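Local coordinates for Steely1 (Dictyostelium discoideum, PDB 2H84), which is a probable type I/III hybrid polyketide synthase whose C-terminal type III domain, the part present here, makes acylpyrones in vitro, at residues E26-Q31 and R63-D68; S32-I37 and I54-Q59; S38-D43 and E73-F78; S58-R63 and D324-Y329. One frame throughout, in Å; residues are numbered along the deposited sequence.

The four contacts lie in the type III polyketide synthase domain. Interaction 1 joins strand 28-29 and the start of helix 30-40 to the end of strand 62-63 and the loop after it. Interactions 2 and 3 then follow helix 30-40 onward, first against the end of helix 45-56, then against the loop at 73-78. Interactions 1 and 4 share Arg63 and the small sheet of strands 28-29 and 62-63, with centres about 10 Å apart. Interactions 2 and 4 share Ser58 and Gln59. Interactions 3 and 4 are farthest apart, about 22 Å between centres. Interaction 4 alone reaches far along the chain, to helix 320-329, and so ties this N-terminal region to the C-terminal half.

Interaction 1: residues E26-Q31 and R63-D68; sequences EPISQQ and RHLVRD
Ile28 sets CG1 beside its backbone N and opposite its carbonyl carbon (chi1 -58°), and an extended second torsion carries CD1 across to Leu65 and Asp68. His64 has a similar first torsion (chi1 -66°), which lays its imidazole along Pro27. Both residues belong to or flank a small two-stranded antiparallel sheet, strands 28-29 and 62-63, separate from the large mixed sheet of the thiolase fold. Ile28 and Arg63 form its hydrogen-bonded pair. Ile28 N donates to Arg63 O at 2.8 Å, and Arg63 N donates back to Ile28 O at 3.1 Å.

Pro27 and His64 run alongside each other. Pro27 CA sits over one face of the His64 ring in a CH-pi contact, 3.8 Å from the centroid. With an alanine in place of His64, Pro27 would probably lose the flat surface beneath it, and a gap would open beside the strand. The Ile28 methyl CD1 packs on Leu65 CB at 4.0 Å and lies against the Asp68 carboxylate. Asp68 OD2 is hydrogen-bonded to Thr70 OG1. The Arg63 guanidinium is gripped by the carbonyls of Phe206 and Ser203, which fixes its position. A water completes the contact: it donates to Glu26 O at 2.7 Å and weakly accepts from Leu65 N at 3.4 Å.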
loop_
_atom_site.group_PDB
_atom_site.type_symbol
_atom_site.label_atom_id
_atom_site.label_comp_id
_atom_site.label_asym_id
_atom_site.label_seq_id
_atom_site.Cartn_x
_atom_site.Cartn_y
_atom_site.Cartn_z
ATOM N N GLU A 26 -14.395 25.066 -3.572
ATOM C CA GLU A 26 -14.064 25.952 -4.687
ATOM C C GLU A 26 -12.578 26.319 -4.711
ATOM O O GLU A 26 -11.858 26.117 -3.736
ATOM C CB GLU A 26 -14.892 27.234 -4.596
ATOM C CG GLU A 26 -16.380 27.042 -4.762
ATOM C CD GLU A 26 -16.739 26.604 -6.158
ATOM O OE1 GLU A 26 -16.455 25.440 -6.513
ATOM O OE2 GLU A 26 -17.294 27.428 -6.910
ATOM N N PRO A 27 -12.101 26.867 -5.836
ATOM C CA PRO A 27 -10.692 27.248 -5.939
ATOM C C PRO A 27 -10.396 28.383 -4.982
ATOM O O PRO A 27 -11.030 29.435 -5.055
ATOM C CB PRO A 27 -10.556 27.692 -7.392
ATOM C CG PRO A 27 -11.603 26.901 -8.092
ATOM C CD PRO A 27 -12.770 26.993 -7.141
ATOM N N ILE A 28 -9.444 28.170 -4.080
ATOM C CA ILE A 28 -9.066 29.208 -3.127
ATOM C C ILE A 28 -7.920 30.016 -3.739
ATOM O O ILE A 28 -6.969 29.450 -4.285
ATOM C CB ILE A 28 -8.612 28.599 -1.775
ATOM C CG1 ILE A 28 -9.742 27.742 -1.187
ATOM C CG2 ILE A 28 -8.219 29.714 -0.811
ATOM C CD1 ILE A 28 -9.394 27.046 0.115
ATOM N N SER A 29 -8.028 31.340 -3.658
ATOM C CA SER A 29 -7.014 32.239 -4.200
ATOM C C SER A 29 -5.676 32.051 -3.512
ATOM O O SER A 29 -5.615 31.991 -2.285
ATOM C CB SER A 29 -7.460 33.684 -4.022
ATOM O OG SER A 29 -6.451 34.558 -4.472
ATOM N N GLN A 30 -4.605 31.957 -4.297
ATOM C CA GLN A 30 -3.267 31.788 -3.735
ATOM C C GLN A 30 -2.859 33.066 -3.034
ATOM O O GLN A 30 -2.074 33.038 -2.089
ATOM C CB GLN A 30 -2.254 31.455 -4.830
ATOM C CG GLN A 30 -1.707 30.032 -4.745
ATOM C CD GLN A 30 -0.749 29.824 -3.579
ATOM O OE1 GLN A 30 0.467 29.953 -3.725
ATOM N NE2 GLN A 30 -1.297 29.510 -2.412
ATOM N N GLN A 31 -3.405 34.186 -3.500
ATOM C CA GLN A 31 -3.094 35.474 -2.919
ATOM C C GLN A 31 -3.691 35.634 -1.525
ATOM O O GLN A 31 -3.019 36.118 -0.612
ATOM C CB GLN A 31 -3.580 36.592 -3.832
ATOM C CG GLN A 31 -2.471 37.524 -4.263
ATOM C CD GLN A 31 -2.755 38.959 -3.891
ATOM O OE1 GLN A 31 -3.001 39.267 -2.725
ATOM N NE2 GLN A 31 -2.720 39.849 -4.876
ATOM N N ARG A 63 -5.704 26.825 -5.345
ATOM C CA ARG A 63 -5.588 25.507 -4.736
ATOM C C ARG A 63 -6.914 25.168 -4.065
ATOM O O ARG A 63 -7.651 26.064 -3.643
ATOM C CB ARG A 63 -4.477 25.481 -3.680
ATOM C CG ARG A 63 -3.079 25.295 -4.228
ATOM C CD ARG A 63 -2.083 25.110 -3.100
ATOM N NE ARG A 63 -1.927 26.322 -2.298
ATOM C CZ ARG A 63 -1.479 26.338 -1.045
ATOM N NH1 ARG A 63 -1.143 25.208 -0.440
ATOM N NH2 ARG A 63 -1.359 27.482 -0.396
ATOM N N HIS A 64 -7.221 23.875 -3.988
ATOM C CA HIS A 64 -8.439 23.409 -3.330
ATOM C C HIS A 64 -7.991 22.777 -2.014
ATOM O O HIS A 64 -7.107 21.919 -1.992
ATOM C CB HIS A 64 -9.156 22.397 -4.217
ATOM C CG HIS A 64 -9.690 22.990 -5.481
ATOM N ND1 HIS A 64 -10.999 23.406 -5.614
ATOM C CD2 HIS A 64 -9.082 23.281 -6.654
ATOM C CE1 HIS A 64 -11.172 23.926 -6.815
ATOM N NE2 HIS A 64 -10.025 23.864 -7.466
ATOM N N LEU A 65 -8.592 23.205 -0.913
ATOM C CA LEU A 65 -8.177 22.699 0.384
ATOM C C LEU A 65 -9.319 22.300 1.297
ATOM O O LEU A 65 -10.273 23.050 1.458
ATOM C CB LEU A 65 -7.339 23.764 1.098
ATOM C CG LEU A 65 -6.246 24.477 0.307
ATOM C CD1 LEU A 65 -5.759 25.658 1.106
ATOM C CD2 LEU A 65 -5.119 23.531 0.000
ATOM N N VAL A 66 -9.207 21.120 1.903
ATOM C CA VAL A 66 -10.219 20.649 2.830
ATOM C C VAL A 66 -10.163 21.632 3.995
ATOM O O VAL A 66 -11.180 21.916 4.622
ATOM C CB VAL A 66 -9.908 19.213 3.317
ATOM C CG1 VAL A 66 -10.820 18.829 4.475
ATOM C CG2 VAL A 66 -10.096 18.235 2.178
ATOM N N ARG A 67 -8.970 22.154 4.281
ATOM C CA ARG A 67 -8.812 23.135 5.350
ATOM C C ARG A 67 -8.465 24.482 4.734
ATOM O O ARG A 67 -7.331 24.720 4.341
ATOM C CB ARG A 67 -7.711 22.732 6.332
ATOM C CG ARG A 67 -7.500 23.754 7.455
ATOM C CD ARG A 67 -6.603 23.218 8.555
ATOM N NE ARG A 67 -6.325 24.231 9.569
ATOM C CZ ARG A 67 -6.342 23.988 10.876
ATOM N NH1 ARG A 67 -6.625 22.773 11.313
ATOM N NH2 ARG A 67 -6.084 24.944 11.756
ATOM N N ASP A 68 -9.456 25.357 4.650
ATOM C CA ASP A 68 -9.272 26.679 4.071
ATOM C C ASP A 68 -8.661 27.599 5.113
ATOM O O ASP A 68 -9.360 28.169 5.943
ATOM C CB ASP A 68 -10.624 27.226 3.593
ATOM C CG ASP A 68 -10.501 28.554 2.868
ATOM O OD1 ASP A 68 -11.497 29.030 2.288
ATOM O OD2 ASP A 68 -9.413 29.146 2.878
HETATM O O HOH W 1 -11.505 24.818 -1.420
#

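Interaction 2: residues S32-I37 and I54-Q59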
loop_
_atom_site.group_PDB
_atom_site.type_symbol
_atom_site.label_atom_id
_atom_site.label_comp_id
_atom_site.label_asym_id
_atom_site.label_seq_id
_atom_site.Cartn_x
_atom_site.Cartn_y
_atom_site.Cartn_z
ATOM N N SER A 32 -4.947 35.229 -1.354
ATOM C CA SER A 32 -5.580 35.338 -0.043
ATOM C C SER A 32 -4.945 34.343 0.924
ATOM O O SER A 32 -4.804 34.643 2.108
ATOM C CB SER A 32 -7.089 35.114 -0.138
ATOM O OG SER A 32 -7.367 33.946 -0.874
ATOM N N LEU A 33 -4.554 33.171 0.425
ATOM C CA LEU A 33 -3.877 32.183 1.265
ATOM C C LEU A 33 -2.528 32.798 1.638
ATOM O O LEU A 33 -2.054 32.658 2.762
ATOM C CB LEU A 33 -3.646 30.865 0.512
ATOM C CG LEU A 33 -4.823 29.909 0.273
ATOM C CD1 LEU A 33 -4.346 28.752 -0.608
ATOM C CD2 LEU A 33 -5.371 29.378 1.597
ATOM N N LYS A 34 -1.915 33.489 0.685
ATOM C CA LYS A 34 -0.651 34.141 0.949
ATOM C C LYS A 34 -0.880 35.056 2.141
ATOM O O LYS A 34 -0.293 34.860 3.195
ATOM C CB LYS A 34 -0.211 34.976 -0.244
ATOM C CG LYS A 34 1.129 35.651 -0.041
ATOM C CD LYS A 34 1.118 37.101 -0.519
ATOM C CE LYS A 34 0.856 37.233 -2.014
ATOM N NZ LYS A 34 1.096 38.630 -2.481
ATOM N N ASP A 35 -1.753 36.044 1.980
ATOM C CA ASP A 35 -2.033 36.966 3.068
ATOM C C ASP A 35 -2.259 36.205 4.357
ATOM O O ASP A 35 -1.468 36.290 5.291
ATOM C CB ASP A 35 -3.287 37.805 2.793
ATOM C CG ASP A 35 -3.216 38.576 1.493
ATOM O OD1 ASP A 35 -2.120 39.062 1.132
ATOM O OD2 ASP A 35 -4.274 38.709 0.840
ATOM N N SER A 36 -3.353 35.454 4.387
ATOM C CA SER A 36 -3.750 34.677 5.560
ATOM C C SER A 36 -2.671 33.880 6.250
ATOM O O SER A 36 -2.238 34.236 7.347
ATOM C CB SER A 36 -4.910 33.741 5.211
ATOM O OG SER A 36 -6.122 34.469 5.084
ATOM N N ILE A 37 -2.225 32.800 5.627
ATOM C CA ILE A 37 -1.220 32.002 6.295
ATOM C C ILE A 37 0.110 32.699 6.577
ATOM O O ILE A 37 0.723 32.438 7.609
ATOM C CB ILE A 37 -0.999 30.626 5.608
ATOM C CG1 ILE A 37 0.386 30.476 5.093
ATOM C CG2 ILE A 37 -1.763 30.479 4.445
ATOM C CD1 ILE A 37 0.670 29.046 4.885
ATOM N N ILE A 54 7.807 33.514 -0.521
ATOM C CA ILE A 54 7.674 32.161 -1.053
ATOM C C ILE A 54 6.374 31.975 -1.829
ATOM O O ILE A 54 6.378 31.387 -2.905
ATOM C CB ILE A 54 7.750 31.126 0.089
ATOM C CG1 ILE A 54 9.196 30.983 0.549
ATOM C CG2 ILE A 54 7.184 29.795 -0.357
ATOM C CD1 ILE A 54 9.357 30.135 1.783
ATOM N N PHE A 55 5.266 32.466 -1.283
ATOM C CA PHE A 55 3.987 32.350 -1.969
ATOM C C PHE A 55 4.055 33.053 -3.309
ATOM O O PHE A 55 3.755 32.466 -4.347
ATOM C CB PHE A 55 2.859 32.953 -1.130
ATOM C CG PHE A 55 2.274 31.998 -0.134
ATOM C CD1 PHE A 55 3.022 31.559 0.946
ATOM C CD2 PHE A 55 0.999 31.471 -0.324
ATOM C CE1 PHE A 55 2.503 30.619 1.830
ATOM C CE2 PHE A 55 0.470 30.530 0.556
ATOM C CZ PHE A 55 1.226 30.098 1.627
ATOM N N GLU A 56 4.454 34.318 -3.274
ATOM C CA GLU A 56 4.575 35.113 -4.484
ATOM C C GLU A 56 5.370 34.359 -5.546
ATOM O O GLU A 56 4.885 34.160 -6.660
ATOM C CB GLU A 56 5.248 36.448 -4.161
ATOM C CG GLU A 56 4.290 37.515 -3.647
ATOM C CD GLU A 56 4.953 38.492 -2.682
ATOM O OE1 GLU A 56 6.167 38.778 -2.839
ATOM O OE2 GLU A 56 4.255 38.984 -1.767
ATOM N N GLN A 57 6.578 33.923 -5.198
ATOM C CA GLN A 57 7.407 33.198 -6.155
ATOM C C GLN A 57 7.006 31.751 -6.395
ATOM O O GLN A 57 7.748 31.005 -7.030
ATOM C CB GLN A 57 8.888 33.239 -5.753
ATOM C CG GLN A 57 9.688 34.274 -6.549
ATOM C CD GLN A 57 9.377 34.212 -8.050
ATOM O OE1 GLN A 57 10.032 33.500 -8.815
ATOM N NE2 GLN A 57 8.366 34.953 -8.467
ATOM N N SER A 58 5.827 31.360 -5.919
ATOM C CA SER A 58 5.352 29.985 -6.081
ATOM C C SER A 58 4.742 29.722 -7.453
ATOM O O SER A 58 4.719 28.581 -7.917
ATOM C CB SER A 58 4.308 29.650 -5.009
ATOM O OG SER A 58 3.082 30.309 -5.257
ATOM N N GLN A 59 4.236 30.778 -8.086
ATOM C CA GLN A 59 3.606 30.671 -9.402
ATOM C C GLN A 59 2.311 29.867 -9.406
ATOM O O GLN A 59 1.904 29.363 -10.450
ATOM C CB GLN A 59 4.563 30.048 -10.408
ATOM C CG GLN A 59 5.637 30.984 -10.904
ATOM C CD GLN A 59 6.686 30.263 -11.722
ATOM O OE1 GLN A 59 6.362 29.536 -12.658
ATOM N NE2 GLN A 59 7.954 30.459 -11.371
#
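Phe55 points its side chain at helix 30-40 and meets three of that helix's residues. Its CB lies 3.4 Å from Lys34 CG. The two side chains pass in opposing directions. With Lys34 CG anti to the backbone N (chi1 -178°), Lys34 CB and CG lie against Phe55 CB and the near part of its ring. Farther out, Phe55 CE2 comes 4.1 Å from Leu33 CB. At the far end of the ring, Phe55 CZ is 3.5 Å from Ile37 CD1, and this methyl approaches the ring edge near its plane. Ser204 and Arg63 also touch the ring, which is buried.

Glu56 follows with a polar contact at the margin. Lys34 bends at its second and third torsions and brings NZ to 3.3 Å from Glu56 OE2. This is a salt bridge. The ammonium meets the anti side of that oxygen, 17° out of the carboxylate plane. The other oxygen, Glu56 OE1, has a long, weak ion pair with Arg53. At the helix end, Ser58 N bonds back to Phe55 O at 2.8 Å. A type I beta turn spans Glu56 to Gln59. The two consecutive helices run antiparallel, with one buried phenylalanine between them and a charged pair at the margin: an alpha-alpha hairpin on the chalcone synthase type of thiolase fold.

Interaction 3: residues S38-D43 and E73-F78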
loop_
_atom_site.group_PDB
_atom_site.type_symbol
_atom_site.label_atom_id
_atom_site.label_comp_id
_atom_site.label_asym_id
_atom_site.label_seq_id
_atom_site.Cartn_x
_atom_site.Cartn_y
_atom_site.Cartn_z
ATOM N N SER A 38 0.532 33.618 5.715
ATOM C CA SER A 38 1.787 34.327 5.953
ATOM C C SER A 38 1.740 35.166 7.230
ATOM O O SER A 38 2.635 35.071 8.068
ATOM C CB SER A 38 2.143 35.233 4.769
ATOM O OG SER A 38 1.314 36.381 4.712
ATOM N N ASN A 39 0.707 35.987 7.378
ATOM C CA ASN A 39 0.584 36.824 8.561
ATOM C C ASN A 39 0.377 36.010 9.839
ATOM O O ASN A 39 0.750 36.452 10.929
ATOM C CB ASN A 39 -0.570 37.815 8.395
ATOM C CG ASN A 39 -0.326 38.802 7.275
ATOM O OD1 ASN A 39 0.713 39.458 7.236
ATOM N ND2 ASN A 39 -1.285 38.918 6.359
ATOM N N ASP A 40 -0.217 34.826 9.711
ATOM C CA ASP A 40 -0.467 33.971 10.874
ATOM C C ASP A 40 0.698 33.044 11.208
ATOM O O ASP A 40 0.700 32.396 12.255
ATOM C CB ASP A 40 -1.709 33.099 10.660
ATOM C CG ASP A 40 -2.980 33.903 10.526
ATOM O OD1 ASP A 40 -3.125 34.926 11.225
ATOM O OD2 ASP A 40 -3.850 33.494 9.733
ATOM N N PHE A 41 1.690 32.985 10.327
ATOM C CA PHE A 41 2.826 32.098 10.533
ATOM C C PHE A 41 3.622 32.319 11.817
ATOM O O PHE A 41 4.179 31.367 12.375
ATOM C CB PHE A 41 3.776 32.178 9.337
ATOM C CG PHE A 41 4.465 30.879 9.027
ATOM C CD1 PHE A 41 3.785 29.864 8.366
ATOM C CD2 PHE A 41 5.778 30.658 9.418
ATOM C CE1 PHE A 41 4.400 28.655 8.093
ATOM C CE2 PHE A 41 6.402 29.447 9.148
ATOM C CZ PHE A 41 5.711 28.445 8.487
ATOM N N SER A 42 3.681 33.560 12.288
ATOM C CA SER A 42 4.443 33.863 13.491
ATOM C C SER A 42 4.302 35.311 13.907
ATOM O O SER A 42 3.546 36.069 13.312
ATOM C CB SER A 42 5.925 33.568 13.268
ATOM O OG SER A 42 6.462 34.384 12.242
ATOM N N ASP A 43 5.053 35.688 14.933
ATOM C CA ASP A 43 5.022 37.048 15.450
ATOM C C ASP A 43 6.284 37.804 15.118
ATOM O O ASP A 43 6.702 38.676 15.876
ATOM C CB ASP A 43 4.861 37.030 16.957
ATOM C CG ASP A 43 3.457 36.696 17.383
ATOM O OD1 ASP A 43 3.209 36.626 18.597
ATOM O OD2 ASP A 43 2.578 36.504 16.520
ATOM N N GLU A 73 -10.864 30.219 11.942
ATOM C CA GLU A 73 -10.791 29.037 12.804
ATOM C C GLU A 73 -9.691 28.097 12.337
ATOM O O GLU A 73 -8.992 27.504 13.154
ATOM C CB GLU A 73 -12.119 28.269 12.833
ATOM C CG GLU A 73 -13.345 29.109 12.548
ATOM C CD GLU A 73 -13.714 29.111 11.073
ATOM O OE1 GLU A 73 -14.176 28.057 10.578
ATOM O OE2 GLU A 73 -13.536 30.164 10.415
ATOM N N ASN A 74 -9.534 27.960 11.027
ATOM C CA ASN A 74 -8.504 27.084 10.494
ATOM C C ASN A 74 -7.112 27.715 10.449
ATOM O O ASN A 74 -6.198 27.136 9.857
ATOM C CB ASN A 74 -8.870 26.645 9.081
ATOM C CG ASN A 74 -10.311 26.213 8.956
ATOM O OD1 ASN A 74 -10.812 25.429 9.763
ATOM N ND2 ASN A 74 -10.988 26.711 7.927
ATOM N N SER A 75 -6.948 28.894 11.048
ATOM C CA SER A 75 -5.660 29.571 11.032
ATOM C C SER A 75 -4.560 28.564 11.262
ATOM O O SER A 75 -4.732 27.634 12.045
ATOM C CB SER A 75 -5.590 30.636 12.114
ATOM O OG SER A 75 -4.304 31.236 12.116
ATOM N N ILE A 76 -3.431 28.751 10.588
ATOM C CA ILE A 76 -2.305 27.834 10.714
ATOM C C ILE A 76 -1.637 27.965 12.077
ATOM O O ILE A 76 -0.943 27.054 12.525
ATOM C CB ILE A 76 -1.260 28.094 9.599
ATOM C CG1 ILE A 76 -0.260 26.943 9.514
ATOM C CG2 ILE A 76 -0.533 29.387 9.874
ATOM C CD1 ILE A 76 0.588 26.983 8.267
ATOM N N LYS A 77 -1.865 29.090 12.747
ATOM C CA LYS A 77 -1.262 29.308 14.059
ATOM C C LYS A 77 -1.900 28.457 15.141
ATOM O O LYS A 77 -1.466 28.491 16.291
ATOM C CB LYS A 77 -1.342 30.783 14.476
ATOM C CG LYS A 77 -2.745 31.276 14.759
ATOM C CD LYS A 77 -2.726 32.524 15.615
ATOM C CE LYS A 77 -3.274 33.734 14.880
ATOM N NZ LYS A 77 -4.188 34.550 15.749
ATOM N N PHE A 78 -2.929 27.697 14.778
ATOM C CA PHE A 78 -3.614 26.830 15.731
ATOM C C PHE A 78 -3.212 25.366 15.537
ATOM O O PHE A 78 -3.445 24.532 16.415
ATOM C CB PHE A 78 -5.126 26.981 15.566
ATOM C CG PHE A 78 -5.645 28.336 15.947
ATOM C CD1 PHE A 78 -6.729 28.879 15.278
ATOM C CD2 PHE A 78 -5.057 29.067 16.985
ATOM C CE1 PHE A 78 -7.221 30.129 15.624
ATOM C CE2 PHE A 78 -5.545 30.323 17.340
ATOM C CZ PHE A 78 -6.629 30.852 16.659
#
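Asp40 faces the 73-78 loop and carries most of the contact, touching Ser75, Ile76 and Lys77. It ties the C-terminal end of helix 30-40 to the loop between strand 62-63 and helix 84-110. Its CG stands beside the backbone N (chi1 -64°), which brings the carboxylate beside the Ser75 hydroxyl. Asp40 OD2 is 3.3 Å from Ser75 OG. The same hydroxyl accepts a weak hydrogen bond within its own loop, from Lys77 N. Asp40 CB rests 4.0 Å from Ile76 CG2. The backbone takes part as well: Asp40 O is 3.4 Å from Lys77 CB. The carboxylate oxygen Asp40 OD1 lies 3.8 Å from Lys77 CE. An alanine here removes the carboxylate; the Ser75 hydroxyl would probably be freer to turn and the Lys77 ammonium left without its nearby opposite charge.

Phe41 comes next. Its CB starts away from the loop, but the ring swings back, and Phe41 CE1 reaches 4.2 Å from Ile76 CD1. The two side chains are both buried. Asn48 and Val51 of helix 45-56 also touch the Phe41 ring. Ile76 packs between Phe41, near the C-terminal end of helix 30-40, and Tyr69 and Phe191. On the loop side, Arg67 bonds to the carbonyls of Asn74 and Ser75.

The chemistry is mixed, an apolar patch beside an acid. Asp40 OD1 and Lys77 NZ are 4.7 Å apart, so their attraction is probably a loose electrostatic one, without direct contact of the charges.

Interaction 4: residues S58-R63 and D324-Y329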
loop_
_atom_site.group_PDB
_atom_site.type_symbol
_atom_site.label_atom_id
_atom_site.label_comp_id
_atom_site.label_asym_id
_atom_site.label_seq_id
_atom_site.Cartn_x
_atom_site.Cartn_y
_atom_site.Cartn_z
ATOM N N SER A 58 5.827 31.360 -5.919
ATOM C CA SER A 58 5.352 29.985 -6.081
ATOM C C SER A 58 4.742 29.722 -7.453
ATOM O O SER A 58 4.719 28.581 -7.917
ATOM C CB SER A 58 4.308 29.650 -5.009
ATOM O OG SER A 58 3.082 30.309 -5.257
ATOM N N GLN A 59 4.236 30.778 -8.086
ATOM C CA GLN A 59 3.606 30.671 -9.402
ATOM C C GLN A 59 2.311 29.867 -9.406
ATOM O O GLN A 59 1.904 29.363 -10.450
ATOM C CB GLN A 59 4.563 30.048 -10.408
ATOM C CG GLN A 59 5.637 30.984 -10.904
ATOM C CD GLN A 59 6.686 30.263 -11.722
ATOM O OE1 GLN A 59 6.362 29.536 -12.658
ATOM N NE2 GLN A 59 7.954 30.459 -11.371
ATOM N N ILE A 60 1.675 29.733 -8.248
ATOM C CA ILE A 60 0.417 29.008 -8.163
ATOM C C ILE A 60 -0.689 30.040 -8.041
ATOM O O ILE A 60 -0.580 30.982 -7.258
ATOM C CB ILE A 60 0.387 28.072 -6.948
ATOM C CG1 ILE A 60 1.419 26.961 -7.141
ATOM C CG2 ILE A 60 -1.008 27.499 -6.767
ATOM C CD1 ILE A 60 1.475 25.961 -6.017
ATOM N N LYS A 61 -1.750 29.868 -8.822
ATOM C CA LYS A 61 -2.860 30.811 -8.813
ATOM C C LYS A 61 -3.956 30.416 -7.840
ATOM O O LYS A 61 -4.482 31.262 -7.124
ATOM C CB LYS A 61 -3.439 30.942 -10.221
ATOM C CG LYS A 61 -4.033 32.305 -10.510
ATOM C CD LYS A 61 -4.096 32.573 -12.008
ATOM C CE LYS A 61 -4.372 34.042 -12.262
ATOM N NZ LYS A 61 -4.618 34.350 -13.681
ATOM N N THR A 62 -4.295 29.129 -7.820
ATOM C CA THR A 62 -5.331 28.607 -6.928
ATOM C C THR A 62 -5.039 27.190 -6.439
ATOM O O THR A 62 -4.247 26.455 -7.034
ATOM C CB THR A 62 -6.721 28.566 -7.612
ATOM O OG1 THR A 62 -6.616 27.878 -8.867
ATOM C CG2 THR A 62 -7.255 29.960 -7.841
ATOM N N ARG A 63 -5.704 26.825 -5.345
ATOM C CA ARG A 63 -5.588 25.507 -4.736
ATOM C C ARG A 63 -6.914 25.168 -4.065
ATOM O O ARG A 63 -7.651 26.064 -3.643
ATOM C CB ARG A 63 -4.477 25.481 -3.680
ATOM C CG ARG A 63 -3.079 25.295 -4.228
ATOM C CD ARG A 63 -2.083 25.110 -3.100
ATOM N NE ARG A 63 -1.927 26.322 -2.298
ATOM C CZ ARG A 63 -1.479 26.338 -1.045
ATOM N NH1 ARG A 63 -1.143 25.208 -0.440
ATOM N NH2 ARG A 63 -1.359 27.482 -0.396
ATOM N N ASP A 324 -0.807 24.165 -16.567
ATOM C CA ASP A 324 -2.170 24.637 -16.359
ATOM C C ASP A 324 -2.628 24.007 -15.049
ATOM O O ASP A 324 -3.176 24.687 -14.178
ATOM C CB ASP A 324 -3.093 24.180 -17.491
ATOM C CG ASP A 324 -2.801 24.871 -18.810
ATOM O OD1 ASP A 324 -2.416 26.063 -18.799
ATOM O OD2 ASP A 324 -2.979 24.219 -19.861
ATOM N N VAL A 325 -2.385 22.701 -14.922
ATOM C CA VAL A 325 -2.749 21.953 -13.724
ATOM C C VAL A 325 -2.055 22.530 -12.497
ATOM O O VAL A 325 -2.691 22.777 -11.474
ATOM C CB VAL A 325 -2.345 20.486 -13.845
ATOM C CG1 VAL A 325 -2.657 19.754 -12.558
ATOM C CG2 VAL A 325 -3.064 19.854 -15.009
ATOM N N TYR A 326 -0.748 22.752 -12.598
ATOM C CA TYR A 326 -0.000 23.298 -11.475
ATOM C C TYR A 326 -0.488 24.688 -11.068
ATOM O O TYR A 326 -0.593 24.979 -9.877
ATOM C CB TYR A 326 1.505 23.324 -11.791
ATOM C CG TYR A 326 2.359 23.964 -10.706
ATOM C CD1 TYR A 326 2.852 25.264 -10.856
ATOM C CD2 TYR A 326 2.637 23.284 -9.512
ATOM C CE1 TYR A 326 3.600 25.880 -9.844
ATOM C CE2 TYR A 326 3.385 23.887 -8.487
ATOM C CZ TYR A 326 3.864 25.188 -8.660
ATOM O OH TYR A 326 4.595 25.791 -7.657
ATOM N N HIS A 327 -0.803 25.539 -12.042
ATOM C CA HIS A 327 -1.264 26.891 -11.726
ATOM C C HIS A 327 -2.592 26.912 -10.985
ATOM O O HIS A 327 -2.798 27.745 -10.102
ATOM C CB HIS A 327 -1.410 27.744 -12.991
ATOM C CG HIS A 327 -0.107 28.105 -13.634
ATOM N ND1 HIS A 327 1.014 28.444 -12.911
ATOM C CD2 HIS A 327 0.242 28.205 -14.939
ATOM C CE1 HIS A 327 2.000 28.738 -13.742
ATOM N NE2 HIS A 327 1.556 28.600 -14.977
ATOM N N ALA A 328 -3.479 25.983 -11.339
ATOM C CA ALA A 328 -4.815 25.914 -10.752
ATOM C C ALA A 328 -5.049 24.925 -9.608
ATOM O O ALA A 328 -6.111 24.944 -8.987
ATOM C CB ALA A 328 -5.819 25.650 -11.857
ATOM N N TYR A 329 -4.078 24.064 -9.323
ATOM C CA TYR A 329 -4.253 23.081 -8.257
ATOM C C TYR A 329 -3.048 22.933 -7.343
ATOM O O TYR A 329 -3.188 22.531 -6.181
ATOM C CB TYR A 329 -4.566 21.706 -8.855
ATOM C CG TYR A 329 -5.842 21.650 -9.651
ATOM C CD1 TYR A 329 -7.079 21.675 -9.016
ATOM C CD2 TYR A 329 -5.813 21.588 -11.043
ATOM C CE1 TYR A 329 -8.253 21.641 -9.746
ATOM C CE2 TYR A 329 -6.980 21.555 -11.783
ATOM C CZ TYR A 329 -8.200 21.583 -11.131
ATOM O OH TYR A 329 -9.366 21.568 -11.859
#
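Tyr326 reaches across to Ser58 and Ile60 with its ring end. Its CB sets CG anti to the backbone N (chi1 176°), which swings the ring out from helix 320-329 toward the 58-63 segment. In the ring, CE1 lies 3.6 Å from Ile60 CG1, and CE2 meets Ile60 CD1. CZ meets the same isoleucine, 3.4 Å from Ile60 CG1. The two side chains cross at about a right angle. At the tip, Tyr326 OH donates to Ser58 O at 2.8 Å, in the carbonyl plane. Tyr326 OH also accepts a weak hydrogen bond from Lys302 N.

His327 points at the next carbonyl. Its ND1 donates to Gln59 O at 2.8 Å, nearly along the C=O axis and close to the ring plane. The backbone oxygen His327 O takes two donors, Lys61 N at 2.7 Å and Thr62 N at 3.1 Å. One carbonyl thus grips two successive N-H groups where the chain enters strand 62-63. Thr62 OG1 donates to Ala328 O at 3.0 Å, from above the carbonyl plane rather than on a lone pair.

The Tyr326 side chain is about 11 Å from that of Cys157, the predicted active-site cysteine. The arrangement joins the N-terminal and C-terminal halves of a chalcone synthase-type thiolase fold, here by a helix 320-329 docked on the segment that leads into strand 62-63.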